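NanS-p (Escherichia phage vB_EcoP_24B, PDB 6YP6) is a conserved carbohydrate esterase of a Shiga toxin-encoding phage and probably binds sugar through this β-sandwich. Local coordinates at residues F92-S97 with I212-N217. Sequence-based numbering, arbitrary orientation.
Sequences FYWPVS and IAVEVN
W94 brings the six-membered end of its indole against V214, the two side chains meeting at a slant across the core of a β-sandwich. The strand 88-95 lies in one antiparallel sheet and the strand 207-216 in the other, and their CA atoms stay far apart, 11.0 Å between W94 CA and V214 CA, a gap bridged by side chains alone. The long indole spans much of it: CG lies anti to the backbone N (chi1 -174°), beside the carbonyl carbon, and the benzo ring reaches out toward the other sheet. W94 CZ3 stands 4.0 Å from V214 CG1, the closest approach. W94 CH2 is almost as near that methyl.

Two residues earlier on each strand, F92 meets I212 differently and more loosely: the I212 methyl CG2 lies near the plane of the phenyl ring, at its edge, 4.5 Å from F92 CE2. Since side chains alternate along a β-strand, F92 and W94 both point inward, whereas Y93 takes the other side of its sheet and stacks on F189. Here two large flat rings from one strand meet two compact β-branched residues from the other, which suits an apolar interior that L5 of strand 3-9 and I73 and C75 of strand 71-79 help to fill. The tryptophan's one polar side-chain atom is satisfied although buried, W94 NE1 donating a hydrogen bond to the backbone O of G61.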
ATOM      1  N   PHE A  92       2.845  -0.432  -2.136  1.00  6.25           N
ATOM      2  CA  PHE A  92       2.293   0.916  -2.066  1.00  6.42           C
ATOM      3  C   PHE A  92       3.460   1.897  -2.070  1.00  6.35           C
ATOM      4  O   PHE A  92       4.275   1.892  -1.143  1.00  6.70           O
ATOM      5  CB  PHE A  92       1.509   1.119  -0.753  1.00  6.77           C
ATOM      6  CG  PHE A  92       0.344   0.192  -0.604  1.00  7.59           C
ATOM      7  CD1 PHE A  92       0.527  -1.099  -0.132  1.00  8.80           C
ATOM      8  CD2 PHE A  92      -0.940   0.590  -0.950  1.00  8.97           C
ATOM      9  CE1 PHE A  92      -0.554  -1.974  -0.017  1.00 10.42           C
ATOM     10  CE2 PHE A  92      -2.015  -0.295  -0.847  1.00 10.26           C
ATOM     11  CZ  PHE A  92      -1.814  -1.566  -0.368  1.00 10.83           C
ATOM     12  N   TYR A  93       3.536   2.738  -3.101  1.00  6.35           N
ATOM     13  CA  TYR A  93       4.561   3.762  -3.211  1.00  6.60           C
ATOM     14  C   TYR A  93       3.891   5.123  -3.307  1.00  6.65           C
ATOM     15  O   TYR A  93       2.996   5.328  -4.136  1.00  7.39           O
ATOM     16  CB  TYR A  93       5.423   3.581  -4.460  1.00  7.59           C
ATOM     17  CG  TYR A  93       6.046   2.254  -4.613  1.00  9.49           C
ATOM     18  CD1 TYR A  93       6.994   1.813  -3.723  1.00 10.96           C
ATOM     19  CD2 TYR A  93       5.691   1.428  -5.683  1.00 11.31           C
ATOM     20  CE1 TYR A  93       7.572   0.550  -3.880  1.00 11.49           C
ATOM     21  CE2 TYR A  93       6.260   0.192  -5.853  1.00 11.72           C
ATOM     22  CZ  TYR A  93       7.191  -0.239  -4.944  1.00 10.41           C
ATOM     23  OH  TYR A  93       7.771  -1.483  -5.134  1.00 11.93           O
ATOM     24  N   TRP A  94       4.357   6.072  -2.506  1.00  6.60           N
ATOM     25  CA  TRP A  94       3.843   7.443  -2.545  1.00  6.80           C
ATOM     26  C   TRP A  94       5.031   8.399  -2.515  1.00  6.71           C
ATOM     27  O   TRP A  94       5.364   8.969  -1.462  1.00  7.36           O
ATOM     28  CB  TRP A  94       2.870   7.708  -1.402  1.00  7.14           C
ATOM     29  CG  TRP A  94       2.174   9.033  -1.437  1.00  6.83           C
ATOM     30  CD1 TRP A  94       2.277  10.037  -2.371  1.00  7.13           C
ATOM     31  CD2 TRP A  94       1.272   9.504  -0.441  1.00  6.70           C
ATOM     32  NE1 TRP A  94       1.493  11.096  -2.003  1.00  7.16           N
ATOM     33  CE2 TRP A  94       0.863  10.795  -0.823  1.00  7.20           C
ATOM     34  CE3 TRP A  94       0.772   8.955   0.744  1.00  7.64           C
ATOM     35  CZ2 TRP A  94      -0.021  11.544  -0.059  1.00  8.04           C
ATOM     36  CZ3 TRP A  94      -0.105   9.693   1.493  1.00  8.25           C
ATOM     37  CH2 TRP A  94      -0.497  10.976   1.093  1.00  8.29           C
ATOM     38  N   PRO A  95       5.699   8.582  -3.651  1.00  7.36           N
ATOM     39  CA  PRO A  95       6.756   9.592  -3.738  1.00  8.49           C
ATOM     40  C   PRO A  95       6.114  10.967  -3.671  1.00  7.82           C
ATOM     41  O   PRO A  95       5.016  11.170  -4.190  1.00  7.96           O
ATOM     42  CB  PRO A  95       7.394   9.333  -5.112  1.00  9.59           C
ATOM     43  CG  PRO A  95       6.462   8.430  -5.854  1.00 11.81           C
ATOM     44  CD  PRO A  95       5.415   7.933  -4.949  1.00  8.90           C
ATOM     45  N   VAL A  96       6.799  11.919  -3.036  1.00  7.95           N
ATOM     46  CA  VAL A  96       6.292  13.279  -2.924  1.00  8.38           C
ATOM     47  C   VAL A  96       7.315  14.253  -3.494  1.00  8.86           C
ATOM     48  O   VAL A  96       8.530  14.046  -3.403  1.00  9.85           O
ATOM     49  CB  VAL A  96       5.866  13.637  -1.485  1.00  9.08           C
ATOM     50  CG1 VAL A  96       4.690  12.760  -1.074  1.00  8.76           C
ATOM     51  CG2 VAL A  96       7.003  13.496  -0.493  1.00 10.66           C
ATOM     52  N   SER A  97       6.806  15.335  -4.095  1.00  9.52           N
ATOM     53  CA  SER A  97       7.661  16.292  -4.788  1.00 10.82           C
ATOM     54  C   SER A  97       8.323  17.284  -3.841  1.00 11.12           C
ATOM     55  O   SER A  97       9.265  17.962  -4.251  1.00 12.30           O
ATOM     56  CB  SER A  97       6.850  17.061  -5.830  1.00 12.71           C
ATOM     57  OG  SER A  97       5.773  17.726  -5.209  1.00 13.57           O
ATOM     58  N   ILE A 212      -9.027   0.858  -0.389  1.00  7.81           N
ATOM     59  CA  ILE A 212      -7.757   1.553  -0.192  1.00  7.94           C
ATOM     60  C   ILE A 212      -8.128   2.985   0.150  1.00  8.39           C
ATOM     61  O   ILE A 212      -8.995   3.560  -0.512  1.00  9.27           O
ATOM     62  CB  ILE A 212      -6.904   1.576  -1.477  1.00  8.57           C
ATOM     63  CG1 ILE A 212      -6.594   0.169  -1.974  1.00  9.95           C
ATOM     64  CG2 ILE A 212      -5.608   2.366  -1.258  1.00  9.17           C
ATOM     65  CD1 ILE A 212      -6.087   0.130  -3.393  1.00 11.22           C
ATOM     66  N   ALA A 213      -7.491   3.578   1.151  1.00  8.00           N
ATOM     67  CA  ALA A 213      -7.798   4.970   1.444  1.00  7.90           C
ATOM     68  C   ALA A 213      -6.620   5.664   2.104  1.00  7.68           C
ATOM     69  O   ALA A 213      -5.783   5.029   2.751  1.00  8.33           O
ATOM     70  CB  ALA A 213      -9.023   5.116   2.357  1.00  9.37           C
ATOM     71  N   VAL A 214      -6.576   6.983   1.948  1.00  7.27           N
ATOM     72  CA  VAL A 214      -5.763   7.844   2.793  1.00  7.29           C
ATOM     73  C   VAL A 214      -6.717   8.812   3.462  1.00  8.13           C
ATOM     74  O   VAL A 214      -7.519   9.464   2.781  1.00  8.36           O
ATOM     75  CB  VAL A 214      -4.656   8.577   2.018  1.00  7.72           C
ATOM     76  CG1 VAL A 214      -3.849   9.442   2.974  1.00  8.61           C
ATOM     77  CG2 VAL A 214      -3.755   7.584   1.300  1.00  7.93           C
ATOM     78  N   GLU A 215      -6.645   8.886   4.783  1.00  8.65           N
ATOM     79  CA  GLU A 215      -7.491   9.763   5.580  1.00  9.28           C
ATOM     80  C   GLU A 215      -6.598  10.685   6.392  1.00  8.87           C
ATOM     81  O   GLU A 215      -5.487  10.306   6.788  1.00  9.47           O
ATOM     82  CB  GLU A 215      -8.405   8.932   6.488  1.00 11.82           C
ATOM     83  CG  GLU A 215      -9.468   8.173   5.698  1.00 14.50           C
ATOM     84  CD  GLU A 215     -10.206   7.107   6.490  1.00 17.13           C
ATOM     85  OE1 GLU A 215      -9.657   6.560   7.476  1.00 17.51           O
ATOM     86  OE2 GLU A 215     -11.357   6.807   6.108  1.00 18.77           O
ATOM     87  N   VAL A 216      -7.076  11.908   6.607  1.00  8.68           N
ATOM     88  CA  VAL A 216      -6.340  12.937   7.325  1.00  9.30           C
ATOM     89  C   VAL A 216      -7.200  13.383   8.495  1.00  9.85           C
ATOM     90  O   VAL A 216      -8.400  13.643   8.336  1.00 10.09           O
ATOM     91  CB  VAL A 216      -5.985  14.117   6.402  1.00  9.89           C
ATOM     92  CG1 VAL A 216      -5.231  15.175   7.156  1.00 10.52           C
ATOM     93  CG2 VAL A 216      -5.156  13.606   5.213  1.00 10.21           C
ATOM     94  N   ASN A 217      -6.598  13.450   9.673  1.00 10.58           N
ATOM     95  CA  ASN A 217      -7.345  13.879  10.844  1.00 12.67           C
ATOM     96  C   ASN A 217      -7.888  15.292  10.646  1.00 14.70           C
ATOM     97  O   ASN A 217      -7.249  16.135  10.019  1.00 14.69           O
ATOM     98  CB  ASN A 217      -6.444  13.837  12.072  1.00 13.27           C
ATOM     99  CG  ASN A 217      -6.022  12.433  12.434  1.00 14.07           C
ATOM    100  OD1 ASN A 217      -6.749  11.473  12.203  1.00 15.47           O
ATOM    101  ND2 ASN A 217      -4.839  12.311  13.014  1.00 13.90           N
TER